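PDB 6VC5: endoglucanase, which probably hydrolyses internal beta-1,4-glucosidic linkages in cellulose and related beta-glucans, as a family 8 glycoside hydrolase. Local coordinates for residues Gly121-Leu126 against Ala172-Val177; Lys129-Tyr134 against Ile202-Asn207; Leu152-Tyr157 against Leu182-Lys187. One frame throughout, in Å; residues are numbered along the deposited sequence.

Contact 1: Gly121-Leu126 against Ala172-Val177; sequences GDVLKL and AKWTKV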
ATOM      1  N   GLY A 121      -5.306   9.652 -13.429  1.00  7.70           N
ATOM      2  CA  GLY A 121      -6.539  10.261 -13.894  1.00  8.84           C
ATOM      3  C   GLY A 121      -7.753   9.388 -13.632  1.00  9.66           C
ATOM      4  O   GLY A 121      -8.808   9.881 -13.219  1.00 12.02           O
ATOM      5  N   ASP A 122      -7.623   8.083 -13.863  1.00  9.21           N
ATOM      6  CA  ASP A 122      -8.751   7.187 -13.631  1.00 10.28           C
ATOM      7  C   ASP A 122      -8.985   6.878 -12.150  1.00  9.59           C
ATOM      8  O   ASP A 122     -10.135   6.663 -11.753  1.00 10.67           O
ATOM      9  CB  ASP A 122      -8.600   5.924 -14.479  1.00 12.58           C
ATOM     10  CG  ASP A 122      -9.153   6.113 -15.887  1.00 17.32           C
ATOM     11  OD1 ASP A 122      -9.986   7.034 -16.075  1.00 20.49           O
ATOM     12  OD2 ASP A 122      -8.766   5.356 -16.802  1.00 18.65           O
ATOM     13  N   VAL A 123      -7.943   6.854 -11.316  1.00  9.65           N
ATOM     14  CA  VAL A 123      -8.172   6.769  -9.872  1.00  8.79           C
ATOM     15  C   VAL A 123      -8.992   7.963  -9.397  1.00  9.64           C
ATOM     16  O   VAL A 123      -9.978   7.814  -8.665  1.00  9.66           O
ATOM     17  CB  VAL A 123      -6.839   6.656  -9.109  1.00  8.26           C
ATOM     18  CG1 VAL A 123      -7.067   6.802  -7.593  1.00 10.51           C
ATOM     19  CG2 VAL A 123      -6.171   5.334  -9.410  1.00  9.19           C
ATOM     20  N   LEU A 124      -8.599   9.170  -9.808  1.00  8.96           N
ATOM     21  CA  LEU A 124      -9.326  10.360  -9.378  1.00 11.61           C
ATOM     22  C   LEU A 124     -10.759  10.342  -9.882  1.00 13.05           C
ATOM     23  O   LEU A 124     -11.691  10.715  -9.152  1.00 15.08           O
ATOM     24  CB  LEU A 124      -8.597  11.608  -9.880  1.00 14.10           C
ATOM     25  CG  LEU A 124      -8.935  12.939  -9.212  1.00 15.59           C
ATOM     26  CD1 LEU A 124      -8.601  12.889  -7.725  1.00 15.76           C
ATOM     27  CD2 LEU A 124      -8.196  14.082  -9.897  1.00 16.68           C
ATOM     28  N   LYS A 125     -10.960   9.901 -11.126  1.00 12.24           N
ATOM     29  CA  LYS A 125     -12.286   9.938 -11.737  1.00 15.57           C
ATOM     30  C   LYS A 125     -13.196   8.824 -11.216  1.00 15.19           C
ATOM     31  O   LYS A 125     -14.381   9.061 -10.962  1.00 16.98           O
ATOM     32  CB  LYS A 125     -12.153   9.858 -13.256  1.00 16.86           C
ATOM     33  CG  LYS A 125     -13.477   9.833 -14.002  1.00 21.58           C
ATOM     34  CD  LYS A 125     -13.329   9.144 -15.355  1.00 24.54           C
ATOM     35  CE  LYS A 125     -12.744  10.072 -16.413  1.00 27.03           C
ATOM     36  NZ  LYS A 125     -13.534  10.034 -17.680  1.00 28.29           N
ATOM     37  N   LEU A 126     -12.674   7.607 -11.061  1.00 12.68           N
ATOM     38  CA  LEU A 126     -13.511   6.450 -10.764  1.00 12.84           C
ATOM     39  C   LEU A 126     -13.481   6.010  -9.306  1.00 12.91           C
ATOM     40  O   LEU A 126     -14.418   5.336  -8.866  1.00 14.60           O
ATOM     41  CB  LEU A 126     -13.090   5.254 -11.631  1.00 12.18           C
ATOM     42  CG  LEU A 126     -13.066   5.517 -13.138  1.00 14.88           C
ATOM     43  CD1 LEU A 126     -12.458   4.333 -13.855  1.00 14.91           C
ATOM     44  CD2 LEU A 126     -14.463   5.812 -13.674  1.00 16.27           C
ATOM     45  N   ALA A 172      -5.813  20.320  -7.755  1.00 19.95           N
ATOM     46  CA  ALA A 172      -6.082  20.562  -6.342  1.00 20.84           C
ATOM     47  C   ALA A 172      -6.974  19.494  -5.712  1.00 19.54           C
ATOM     48  O   ALA A 172      -7.009  19.386  -4.478  1.00 19.26           O
ATOM     49  CB  ALA A 172      -6.703  21.949  -6.153  1.00 22.10           C
ATOM     50  N   LYS A 173      -7.690  18.703  -6.519  1.00 17.80           N
ATOM     51  CA  LYS A 173      -8.475  17.611  -5.952  1.00 18.35           C
ATOM     52  C   LYS A 173      -7.581  16.582  -5.266  1.00 17.26           C
ATOM     53  O   LYS A 173      -7.995  15.966  -4.275  1.00 15.02           O
ATOM     54  CB  LYS A 173      -9.344  16.966  -7.036  1.00 19.60           C
ATOM     55  CG  LYS A 173     -10.404  16.007  -6.512  1.00 22.06           C
ATOM     56  CD  LYS A 173     -11.242  15.447  -7.655  1.00 24.83           C
ATOM     57  CE  LYS A 173     -12.195  14.358  -7.176  1.00 26.55           C
ATOM     58  NZ  LYS A 173     -12.944  13.755  -8.320  1.00 28.35           N
ATOM     59  N   TRP A 174      -6.347  16.401  -5.750  1.00 15.99           N
ATOM     60  CA  TRP A 174      -5.433  15.494  -5.062  1.00 14.88           C
ATOM     61  C   TRP A 174      -5.091  16.020  -3.676  1.00 14.51           C
ATOM     62  O   TRP A 174      -4.987  15.246  -2.716  1.00 13.92           O
ATOM     63  CB  TRP A 174      -4.170  15.259  -5.895  1.00 15.12           C
ATOM     64  CG  TRP A 174      -4.373  14.316  -7.042  1.00 14.99           C
ATOM     65  CD1 TRP A 174      -4.267  14.616  -8.367  1.00 16.16           C
ATOM     66  CD2 TRP A 174      -4.724  12.928  -6.971  1.00 16.43           C
ATOM     67  NE1 TRP A 174      -4.520  13.500  -9.127  1.00 16.13           N
ATOM     68  CE2 TRP A 174      -4.804  12.449  -8.297  1.00 17.47           C
ATOM     69  CE3 TRP A 174      -4.977  12.046  -5.921  1.00 17.31           C
ATOM     70  CZ2 TRP A 174      -5.124  11.124  -8.597  1.00 16.50           C
ATOM     71  CZ3 TRP A 174      -5.301  10.731  -6.224  1.00 19.57           C
ATOM     72  CH2 TRP A 174      -5.370  10.287  -7.549  1.00 16.39           C
ATOM     73  N   THR A 175      -4.936  17.340  -3.549  1.00 15.41           N
ATOM     74  CA  THR A 175      -4.702  17.944  -2.243  1.00 15.92           C
ATOM     75  C   THR A 175      -5.878  17.689  -1.309  1.00 15.12           C
ATOM     76  O   THR A 175      -5.684  17.387  -0.124  1.00 14.80           O
ATOM     77  CB  THR A 175      -4.469  19.445  -2.422  1.00 17.12           C
ATOM     78  OG1 THR A 175      -3.401  19.642  -3.354  1.00 20.25           O
ATOM     79  CG2 THR A 175      -4.103  20.095  -1.095  1.00 19.17           C
ATOM     80  N   LYS A 176      -7.103  17.772  -1.839  1.00 14.98           N
ATOM     81  CA  LYS A 176      -8.287  17.539  -1.018  1.00 15.72           C
ATOM     82  C   LYS A 176      -8.381  16.080  -0.587  1.00 14.04           C
ATOM     83  O   LYS A 176      -8.715  15.790   0.567  1.00 13.28           O
ATOM     84  CB  LYS A 176      -9.548  17.955  -1.772  1.00 18.51           C
ATOM     85  CG  LYS A 176     -10.822  17.852  -0.939  1.00 21.31           C
ATOM     86  CD  LYS A 176     -12.039  18.345  -1.705  1.00 23.73           C
ATOM     87  CE  LYS A 176     -13.177  18.712  -0.758  1.00 26.08           C
ATOM     88  NZ  LYS A 176     -13.863  17.505  -0.202  1.00 25.65           N
ATOM     89  N   VAL A 177      -8.079  15.149  -1.494  1.00 12.85           N
ATOM     90  CA  VAL A 177      -8.096  13.728  -1.139  1.00 12.15           C
ATOM     91  C   VAL A 177      -7.102  13.433  -0.021  1.00 11.90           C
ATOM     92  O   VAL A 177      -7.419  12.727   0.949  1.00 11.91           O
ATOM     93  CB  VAL A 177      -7.837  12.853  -2.376  1.00 11.88           C
ATOM     94  CG1 VAL A 177      -7.649  11.387  -1.946  1.00 14.16           C
ATOM     95  CG2 VAL A 177      -8.979  12.975  -3.353  1.00 14.75           C
TER

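Contact 2: Lys129-Tyr134 against Ile202-Asn207; sequences KSVGPY and INLHTN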
ATOM      1  N   LYS A 129     -15.138   9.566  -4.071  1.00 14.33           N
ATOM      2  CA  LYS A 129     -16.559   9.760  -3.828  1.00 14.64           C
ATOM      3  C   LYS A 129     -16.727  10.820  -2.745  1.00 15.26           C
ATOM      4  O   LYS A 129     -15.939  10.878  -1.798  1.00 14.94           O
ATOM      5  CB  LYS A 129     -17.191   8.440  -3.372  1.00 16.64           C
ATOM      6  CG  LYS A 129     -18.641   8.550  -2.921  1.00 20.82           C
ATOM      7  CD  LYS A 129     -19.602   8.309  -4.069  1.00 24.15           C
ATOM      8  CE  LYS A 129     -21.030   8.612  -3.641  1.00 27.25           C
ATOM      9  NZ  LYS A 129     -21.708   7.398  -3.119  1.00 29.07           N
ATOM     10  N   SER A 130     -17.742  11.672  -2.898  1.00 16.04           N
ATOM     11  CA  SER A 130     -18.094  12.621  -1.844  1.00 17.34           C
ATOM     12  C   SER A 130     -18.868  11.888  -0.755  1.00 17.65           C
ATOM     13  O   SER A 130     -19.890  11.251  -1.039  1.00 18.67           O
ATOM     14  CB  SER A 130     -18.933  13.765  -2.412  1.00 20.60           C
ATOM     15  OG  SER A 130     -18.210  14.458  -3.415  1.00 23.44           O
ATOM     16  N   VAL A 131     -18.370  11.965   0.480  1.00 16.01           N
ATOM     17  CA  VAL A 131     -18.963  11.309   1.644  1.00 16.99           C
ATOM     18  C   VAL A 131     -18.968  12.322   2.780  1.00 17.38           C
ATOM     19  O   VAL A 131     -17.904  12.705   3.273  1.00 14.78           O
ATOM     20  CB  VAL A 131     -18.178  10.056   2.054  1.00 17.44           C
ATOM     21  CG1 VAL A 131     -18.678   9.530   3.399  1.00 18.40           C
ATOM     22  CG2 VAL A 131     -18.284   8.995   0.973  1.00 18.14           C
ATOM     23  N   GLY A 132     -20.151  12.750   3.206  1.00 18.80           N
ATOM     24  CA  GLY A 132     -20.226  13.790   4.205  1.00 19.03           C
ATOM     25  C   GLY A 132     -19.407  14.996   3.787  1.00 19.54           C
ATOM     26  O   GLY A 132     -19.522  15.483   2.660  1.00 19.84           O
ATOM     27  N   PRO A 133     -18.529  15.478   4.666  1.00 17.78           N
ATOM     28  CA  PRO A 133     -17.673  16.621   4.318  1.00 19.42           C
ATOM     29  C   PRO A 133     -16.376  16.250   3.613  1.00 20.15           C
ATOM     30  O   PRO A 133     -15.518  17.124   3.457  1.00 22.09           O
ATOM     31  CB  PRO A 133     -17.362  17.214   5.700  1.00 19.23           C
ATOM     32  CG  PRO A 133     -17.265  15.986   6.586  1.00 19.83           C
ATOM     33  CD  PRO A 133     -18.280  14.998   6.040  1.00 19.97           C
ATOM     34  N   TYR A 134     -16.213  15.000   3.182  1.00 17.59           N
ATOM     35  CA  TYR A 134     -14.957  14.495   2.651  1.00 15.69           C
ATOM     36  C   TYR A 134     -15.082  14.113   1.185  1.00 14.98           C
ATOM     37  O   TYR A 134     -16.171  13.849   0.669  1.00 15.74           O
ATOM     38  CB  TYR A 134     -14.533  13.217   3.387  1.00 14.30           C
ATOM     39  CG  TYR A 134     -14.552  13.293   4.884  1.00 14.55           C
ATOM     40  CD1 TYR A 134     -13.691  14.137   5.567  1.00 16.41           C
ATOM     41  CD2 TYR A 134     -15.430  12.503   5.622  1.00 16.75           C
ATOM     42  CE1 TYR A 134     -13.706  14.197   6.949  1.00 18.86           C
ATOM     43  CE2 TYR A 134     -15.455  12.562   7.001  1.00 16.99           C
ATOM     44  CZ  TYR A 134     -14.591  13.406   7.658  1.00 19.41           C
ATOM     45  OH  TYR A 134     -14.610  13.467   9.036  1.00 23.05           O
ATOM     46  N   ILE A 202     -17.855   4.263   7.000  1.00  7.48           N
ATOM     47  CA  ILE A 202     -18.494   5.558   7.245  1.00  7.17           C
ATOM     48  C   ILE A 202     -19.946   5.443   6.793  1.00  7.51           C
ATOM     49  O   ILE A 202     -20.215   5.034   5.657  1.00  9.28           O
ATOM     50  CB  ILE A 202     -17.791   6.715   6.513  1.00  7.65           C
ATOM     51  CG1 ILE A 202     -16.323   6.816   6.933  1.00  8.16           C
ATOM     52  CG2 ILE A 202     -18.501   8.044   6.819  1.00 10.01           C
ATOM     53  CD1 ILE A 202     -15.543   7.926   6.198  1.00 11.06           C
ATOM     54  N   ASN A 203     -20.877   5.766   7.692  1.00  7.84           N
ATOM     55  CA  ASN A 203     -22.291   5.740   7.346  1.00  8.55           C
ATOM     56  C   ASN A 203     -22.627   6.948   6.477  1.00  9.54           C
ATOM     57  O   ASN A 203     -22.311   8.089   6.822  1.00 10.76           O
ATOM     58  CB  ASN A 203     -23.136   5.726   8.616  1.00 10.92           C
ATOM     59  CG  ASN A 203     -24.597   5.513   8.321  1.00 13.66           C
ATOM     60  OD1 ASN A 203     -25.262   6.403   7.812  1.00 14.59           O
ATOM     61  ND2 ASN A 203     -25.083   4.301   8.563  1.00 18.20           N
ATOM     62  N   LEU A 204     -23.231   6.690   5.319  1.00  9.84           N
ATOM     63  CA  LEU A 204     -23.482   7.761   4.362  1.00 11.68           C
ATOM     64  C   LEU A 204     -24.637   8.662   4.774  1.00 13.21           C
ATOM     65  O   LEU A 204     -24.751   9.779   4.251  1.00 15.34           O
ATOM     66  CB  LEU A 204     -23.769   7.173   2.984  1.00 12.58           C
ATOM     67  CG  LEU A 204     -22.651   6.318   2.376  1.00 13.34           C
ATOM     68  CD1 LEU A 204     -23.011   5.988   0.942  1.00 14.34           C
ATOM     69  CD2 LEU A 204     -21.301   7.021   2.455  1.00 15.76           C
ATOM     70  N   HIS A 205     -25.491   8.202   5.685  1.00 12.00           N
ATOM     71  CA  HIS A 205     -26.630   8.997   6.136  1.00 13.23           C
ATOM     72  C   HIS A 205     -26.355   9.795   7.403  1.00 12.39           C
ATOM     73  O   HIS A 205     -27.129  10.707   7.710  1.00 13.12           O
ATOM     74  CB  HIS A 205     -27.835   8.088   6.392  1.00 15.04           C
ATOM     75  CG  HIS A 205     -28.205   7.240   5.216  1.00 17.98           C
ATOM     76  ND1 HIS A 205     -28.469   7.770   3.972  1.00 21.02           N
ATOM     77  CD2 HIS A 205     -28.333   5.899   5.089  1.00 18.75           C
ATOM     78  CE1 HIS A 205     -28.752   6.791   3.130  1.00 19.74           C
ATOM     79  NE2 HIS A 205     -28.680   5.647   3.784  1.00 19.75           N
ATOM     80  N   THR A 206     -25.311   9.473   8.164  1.00 10.76           N
ATOM     81  CA  THR A 206     -25.019  10.178   9.416  1.00 10.39           C
ATOM     82  C   THR A 206     -23.582  10.665   9.531  1.00  9.98           C
ATOM     83  O   THR A 206     -23.308  11.507  10.398  1.00  9.52           O
ATOM     84  CB  THR A 206     -25.266   9.273  10.627  1.00 11.29           C
ATOM     85  OG1 THR A 206     -24.323   8.191  10.610  1.00 12.17           O
ATOM     86  CG2 THR A 206     -26.697   8.710  10.633  1.00 13.16           C
ATOM     87  N   ASN A 207     -22.653  10.140   8.735  1.00  8.82           N
ATOM     88  CA  ASN A 207     -21.215  10.396   8.853  1.00 10.24           C
ATOM     89  C   ASN A 207     -20.575   9.739  10.071  1.00 10.42           C
ATOM     90  O   ASN A 207     -19.437  10.077  10.418  1.00 10.56           O
ATOM     91  CB  ASN A 207     -20.844  11.884   8.781  1.00 10.90           C
ATOM     92  CG  ASN A 207     -19.440  12.107   8.261  1.00 13.30           C
ATOM     93  OD1 ASN A 207     -19.064  11.577   7.210  1.00 15.71           O
ATOM     94  ND2 ASN A 207     -18.654  12.883   8.996  1.00 14.02           N
TER
HETATM   95  O   HOH W   1     -22.529  11.041   2.477  1.00 26.80           O

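Contact 3: Leu152-Tyr157 against Leu182-Lys187; sequences LNLSYY and LQIIAK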
ATOM      1  N   LEU A 152     -13.723   1.851   3.661  1.00  6.58           N
ATOM      2  CA  LEU A 152     -12.426   2.339   3.234  1.00  6.64           C
ATOM      3  C   LEU A 152     -11.333   1.463   3.822  1.00  6.72           C
ATOM      4  O   LEU A 152     -11.465   0.932   4.931  1.00  9.48           O
ATOM      5  CB  LEU A 152     -12.203   3.797   3.697  1.00  8.48           C
ATOM      6  CG  LEU A 152     -13.260   4.825   3.311  1.00  8.62           C
ATOM      7  CD1 LEU A 152     -12.876   6.203   3.867  1.00 11.77           C
ATOM      8  CD2 LEU A 152     -13.420   4.878   1.798  1.00  9.84           C
ATOM      9  N   ASN A 153     -10.256   1.306   3.072  1.00  6.31           N
ATOM     10  CA  ASN A 153      -9.038   0.701   3.595  1.00  6.35           C
ATOM     11  C   ASN A 153      -8.025   1.832   3.700  1.00  7.85           C
ATOM     12  O   ASN A 153      -7.556   2.345   2.680  1.00  6.27           O
ATOM     13  CB  ASN A 153      -8.563  -0.417   2.676  1.00  7.49           C
ATOM     14  CG  ASN A 153      -7.486  -1.244   3.299  1.00  6.99           C
ATOM     15  OD1 ASN A 153      -6.544  -0.701   3.879  1.00  7.05           O
ATOM     16  ND2 ASN A 153      -7.619  -2.565   3.219  1.00  7.87           N
ATOM     17  N   LEU A 154      -7.704   2.241   4.931  1.00  8.77           N
ATOM     18  CA  LEU A 154      -6.836   3.406   5.105  1.00  7.74           C
ATOM     19  C   LEU A 154      -5.425   3.135   4.592  1.00  7.95           C
ATOM     20  O   LEU A 154      -4.727   4.060   4.173  1.00  9.39           O
ATOM     21  CB  LEU A 154      -6.831   3.837   6.578  1.00  8.39           C
ATOM     22  CG  LEU A 154      -8.205   4.275   7.115  1.00 10.72           C
ATOM     23  CD1 LEU A 154      -8.126   4.589   8.599  1.00 11.82           C
ATOM     24  CD2 LEU A 154      -8.730   5.466   6.320  1.00 13.73           C
ATOM     25  N   SER A 155      -4.992   1.874   4.593  1.00  6.99           N
ATOM     26  CA  SER A 155      -3.685   1.528   4.048  1.00  8.14           C
ATOM     27  C   SER A 155      -3.625   1.647   2.536  1.00  8.10           C
ATOM     28  O   SER A 155      -2.534   1.531   1.971  1.00 11.10           O
ATOM     29  CB  SER A 155      -3.282   0.102   4.450  1.00  9.82           C
ATOM     30  OG  SER A 155      -3.956  -0.881   3.669  1.00  9.83           O
ATOM     31  N   TYR A 156      -4.760   1.854   1.858  1.00  7.40           N
ATOM     32  CA  TYR A 156      -4.697   2.086   0.423  1.00  8.47           C
ATOM     33  C   TYR A 156      -4.393   3.539   0.095  1.00 10.85           C
ATOM     34  O   TYR A 156      -4.196   3.862  -1.083  1.00 11.99           O
ATOM     35  CB  TYR A 156      -5.989   1.648  -0.286  1.00  8.90           C
ATOM     36  CG  TYR A 156      -6.230   0.147  -0.374  1.00  8.72           C
ATOM     37  CD1 TYR A 156      -5.529  -0.756   0.428  1.00  9.70           C
ATOM     38  CD2 TYR A 156      -7.174  -0.365  -1.250  1.00  8.99           C
ATOM     39  CE1 TYR A 156      -5.775  -2.128   0.359  1.00  9.80           C
ATOM     40  CE2 TYR A 156      -7.426  -1.727  -1.326  1.00  9.50           C
ATOM     41  CZ  TYR A 156      -6.732  -2.603  -0.528  1.00  9.98           C
ATOM     42  OH  TYR A 156      -6.989  -3.957  -0.615  1.00 14.27           O
ATOM     43  N   TYR A 157      -4.355   4.420   1.100  1.00 10.73           N
ATOM     44  CA  TYR A 157      -3.873   5.790   0.922  1.00 11.62           C
ATOM     45  C   TYR A 157      -2.352   5.725   0.859  1.00 11.15           C
ATOM     46  O   TYR A 157      -1.634   5.970   1.836  1.00 10.74           O
ATOM     47  CB  TYR A 157      -4.338   6.683   2.062  1.00 11.99           C
ATOM     48  CG  TYR A 157      -5.760   7.176   1.943  1.00 12.30           C
ATOM     49  CD1 TYR A 157      -6.033   8.457   1.480  1.00 12.36           C
ATOM     50  CD2 TYR A 157      -6.828   6.366   2.312  1.00 14.20           C
ATOM     51  CE1 TYR A 157      -7.333   8.920   1.384  1.00 11.24           C
ATOM     52  CE2 TYR A 157      -8.136   6.818   2.218  1.00 14.35           C
ATOM     53  CZ  TYR A 157      -8.381   8.101   1.756  1.00 13.01           C
ATOM     54  OH  TYR A 157      -9.683   8.548   1.669  1.00 15.08           O
ATOM     55  N   LEU A 182      -6.076  12.473   5.817  1.00 13.77           N
ATOM     56  CA  LEU A 182      -5.471  12.703   7.127  1.00 15.19           C
ATOM     57  C   LEU A 182      -6.531  12.939   8.197  1.00 14.24           C
ATOM     58  O   LEU A 182      -6.395  12.457   9.329  1.00 14.86           O
ATOM     59  CB  LEU A 182      -4.516  13.893   7.056  1.00 17.04           C
ATOM     60  CG  LEU A 182      -3.252  13.639   6.236  1.00 19.42           C
ATOM     61  CD1 LEU A 182      -2.467  14.924   6.014  1.00 20.21           C
ATOM     62  CD2 LEU A 182      -2.397  12.610   6.936  1.00 20.87           C
ATOM     63  N   GLN A 183      -7.588  13.679   7.856  1.00 14.06           N
ATOM     64  CA  GLN A 183      -8.690  13.893   8.793  1.00 14.94           C
ATOM     65  C   GLN A 183      -9.379  12.577   9.135  1.00 14.07           C
ATOM     66  O   GLN A 183      -9.700  12.317  10.302  1.00 15.15           O
ATOM     67  CB  GLN A 183      -9.706  14.858   8.190  1.00 19.24           C
ATOM     68  CG  GLN A 183      -9.226  16.288   8.076  1.00 22.03           C
ATOM     69  CD  GLN A 183     -10.320  17.210   7.587  1.00 26.41           C
ATOM     70  OE1 GLN A 183     -10.048  18.254   6.991  1.00 30.74           O
ATOM     71  NE2 GLN A 183     -11.569  16.835   7.839  1.00 28.17           N
ATOM     72  N   ILE A 184      -9.608  11.734   8.128  1.00 11.05           N
ATOM     73  CA  ILE A 184     -10.268  10.452   8.353  1.00 10.06           C
ATOM     74  C   ILE A 184      -9.394   9.535   9.209  1.00 10.04           C
ATOM     75  O   ILE A 184      -9.891   8.838  10.105  1.00 11.82           O
ATOM     76  CB  ILE A 184     -10.624   9.811   7.002  1.00  9.99           C
ATOM     77  CG1 ILE A 184     -11.764  10.578   6.334  1.00 11.07           C
ATOM     78  CG2 ILE A 184     -10.965   8.328   7.182  1.00 10.91           C
ATOM     79  CD1 ILE A 184     -11.820  10.417   4.826  1.00 13.56           C
ATOM     80  N   ILE A 185      -8.086   9.509   8.939  1.00 10.19           N
ATOM     81  CA  ILE A 185      -7.179   8.671   9.727  1.00 12.10           C
ATOM     82  C   ILE A 185      -7.126   9.139  11.176  1.00 13.48           C
ATOM     83  O   ILE A 185      -7.108   8.324  12.103  1.00 16.62           O
ATOM     84  CB  ILE A 185      -5.779   8.621   9.088  1.00 13.27           C
ATOM     85  CG1 ILE A 185      -5.824   7.826   7.783  1.00 15.06           C
ATOM     86  CG2 ILE A 185      -4.776   8.008  10.054  1.00 15.38           C
ATOM     87  CD1 ILE A 185      -4.573   7.985   6.931  1.00 15.33           C
ATOM     88  N   ALA A 186      -7.085  10.452  11.396  1.00 14.12           N
ATOM     89  CA  ALA A 186      -7.068  10.965  12.761  1.00 15.04           C
ATOM     90  C   ALA A 186      -8.310  10.536  13.532  1.00 15.12           C
ATOM     91  O   ALA A 186      -8.217  10.146  14.703  1.00 17.74           O
ATOM     92  CB  ALA A 186      -6.946  12.489  12.744  1.00 16.26           C
ATOM     93  N   LYS A 187      -9.477  10.560  12.878  1.00 12.67           N
ATOM     94  CA  LYS A 187     -10.729  10.275  13.571  1.00 13.23           C
ATOM     95  C   LYS A 187     -11.035   8.784  13.651  1.00 13.43           C
ATOM     96  O   LYS A 187     -11.610   8.322  14.646  1.00 13.40           O
ATOM     97  CB  LYS A 187     -11.894  10.993  12.896  1.00 17.58           C
ATOM     98  CG  LYS A 187     -13.170  10.858  13.695  1.00 21.43           C
ATOM     99  CD  LYS A 187     -14.360  11.362  12.942  1.00 24.33           C
ATOM    100  CE  LYS A 187     -15.487  11.694  13.903  1.00 26.11           C
ATOM    101  NZ  LYS A 187     -15.652  10.628  14.937  1.00 28.17           N
TER

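Contact 1: Gly121-Leu126 against Ala172-Val177
Leu124 drops a methyl straight onto the indole of Trp174: its CD1 sits 3.8 Å from the centroid of the six-membered ring and only 8° off the ring normal, a clear CH-pi contact. With CG anti to the backbone N (chi1 -162°), the leucine branch reaches between two residues of the other helix. On the far side of CD1 from the indole runs the extended chain of Lys173, whose CD lies 3.7 Å from Leu124 CD1. Val123 comes to the same ring differently, at about a right angle and at its edge, with CG1 3.9 Å from Trp174 CH2. The extended lysine carries NZ across to a weak, long bond of 3.4 Å with Leu124 O; both atoms also bond Thr128 OG1. Without the indole, with an alanine at Trp174, Leu124 CD1 is likely to lose the flat surface it rests on, and a gap would probably open beside Val123. The axes of the two short helical segments pass 11.4 Å apart at 63°, so the indole bridges a wide crossing between helices 110-126 and 172-187. Helix 159-169 packs on Trp174 through Leu162, Ala165 and Thr169, while strand 134-137 meets Val123 and Val177.

Contact 2: Lys129-Tyr134 against Ile202-Asn207
A single water joins Gly132 to Leu204: it accepts from Gly132 N at 3.0 Å and donates to Leu204 O at 3.1 Å, and no direct hydrogen bond crosses between the two segments. Beside this bridge, Val131 sets its CG1 against two aliphatic branches, 3.7 Å from Ile202 CG2 and 3.8 Å from Leu204 CD2. Gly132 follows with a positive phi in the type II' turn from Val131 to Tyr134, the tight reversal of a beta hairpin whose end is closed by Val131 and Tyr134 bonding N to O in both directions. Gly132 CA lies 3.9 Å from Asn207 OD1. The Asn207 amide, sent across by a CG anti to its own backbone N (chi1 -153°), reaches the corner formed by Pro133 and Tyr134: its ND2 is 3.7 Å from Pro133 CD, and its OD1 3.7 Å from Tyr134 CE2, the ring and amide planes 35° apart. Pro133 CG itself lies over the centre of the tyrosine ring. The loop that presents Asn207 is shaped by an Asx turn, Asn203 OD1 accepting from His205 N at 2.8 Å. Strand 149-152 backs the apolar part, Val150 touching Val131, Ile202 and Leu204. With one water as the hydrogen-bonded link, the hairpin turn and the loop are held to each other mainly by side-chain packing and shape.

Contact 3: Leu152-Tyr157 against Leu182-Lys187
Leu154 meets the helix at two successive isoleucines, and its fork decides how. With CG anti to the carbonyl carbon (chi1 -62°), CD1 continues the extended chain and CD2 branches off it to come 3.7 Å from Ile184 CG2 and 4.0 Å from Ile185 CG1. CD1, the other prong, stays alongside Ile185, 4.1 Å from its CG1; these two side chains slide past each other in opposite directions. Ile184 offers its CG2 because that branch is anti to its backbone N, while CG1 carries CD1 off to another neighbour: Tyr157, whose OH lies 4.2 Å from Ile184 CD1. That approach is only packing, since the phenol oxygen has its hydrogen bond with Leu137 N. Leu152 closes on Ile184 CG2 more loosely, through CD1 at 4.4 Å.

Family 8 enzymes are built as (alpha/alpha)6 barrels, and here helix 172-187 packs against the passage from strand 149-152 to helix 159-169. The strands are close by, Val136 touching Leu152, Tyr157 and Ile184, and Leu200 touching Ile184. From helix 225-232, Val226 reaches Leu154 and Leu230 reaches Ile185.

A short 3-10 segment, 154-156, puts Leu154 on the helix side and turns Ser155 away from it. Asn153 OD1 holds the start of this turn: it accepts from Ser155 OG at 2.6 Å, the hydroxyl standing 35° out of the carbonyl plane, and more weakly from Ser155 N. The other end of the same amide is fixed too, ND2 bonding Asp222 OD2, so the buried group has a partner on each side of its carbon. Tyr156 folds back, and Asn153 CB sits 3.7 Å above the plane of the Tyr156 ring, over its centre.

Contacts 1 and 3 share helix 172-187, whose first turns meet helix 110-126 and whose last turns meet the passage after strand 149-152; both are buried. Contact 2, only partly buried, has its centre about 23 Å from the centre of the chain, against about 17 Å for contact 1 and about 12 Å for contact 3. The chemistry changes in step. Contact 3 is apolar packing, mostly aliphatic, contact 1 adds an aromatic face and a weak lysine bond, and contact 2 brings in a water and an amide. Tyr134 joins contact 2 to contact 3 by packing on Gln183 and Ile184, and Lys176 of segment 172-177, bonded to Asp180 and Thr135, packs its NZ 3.9 Å from Tyr134 C.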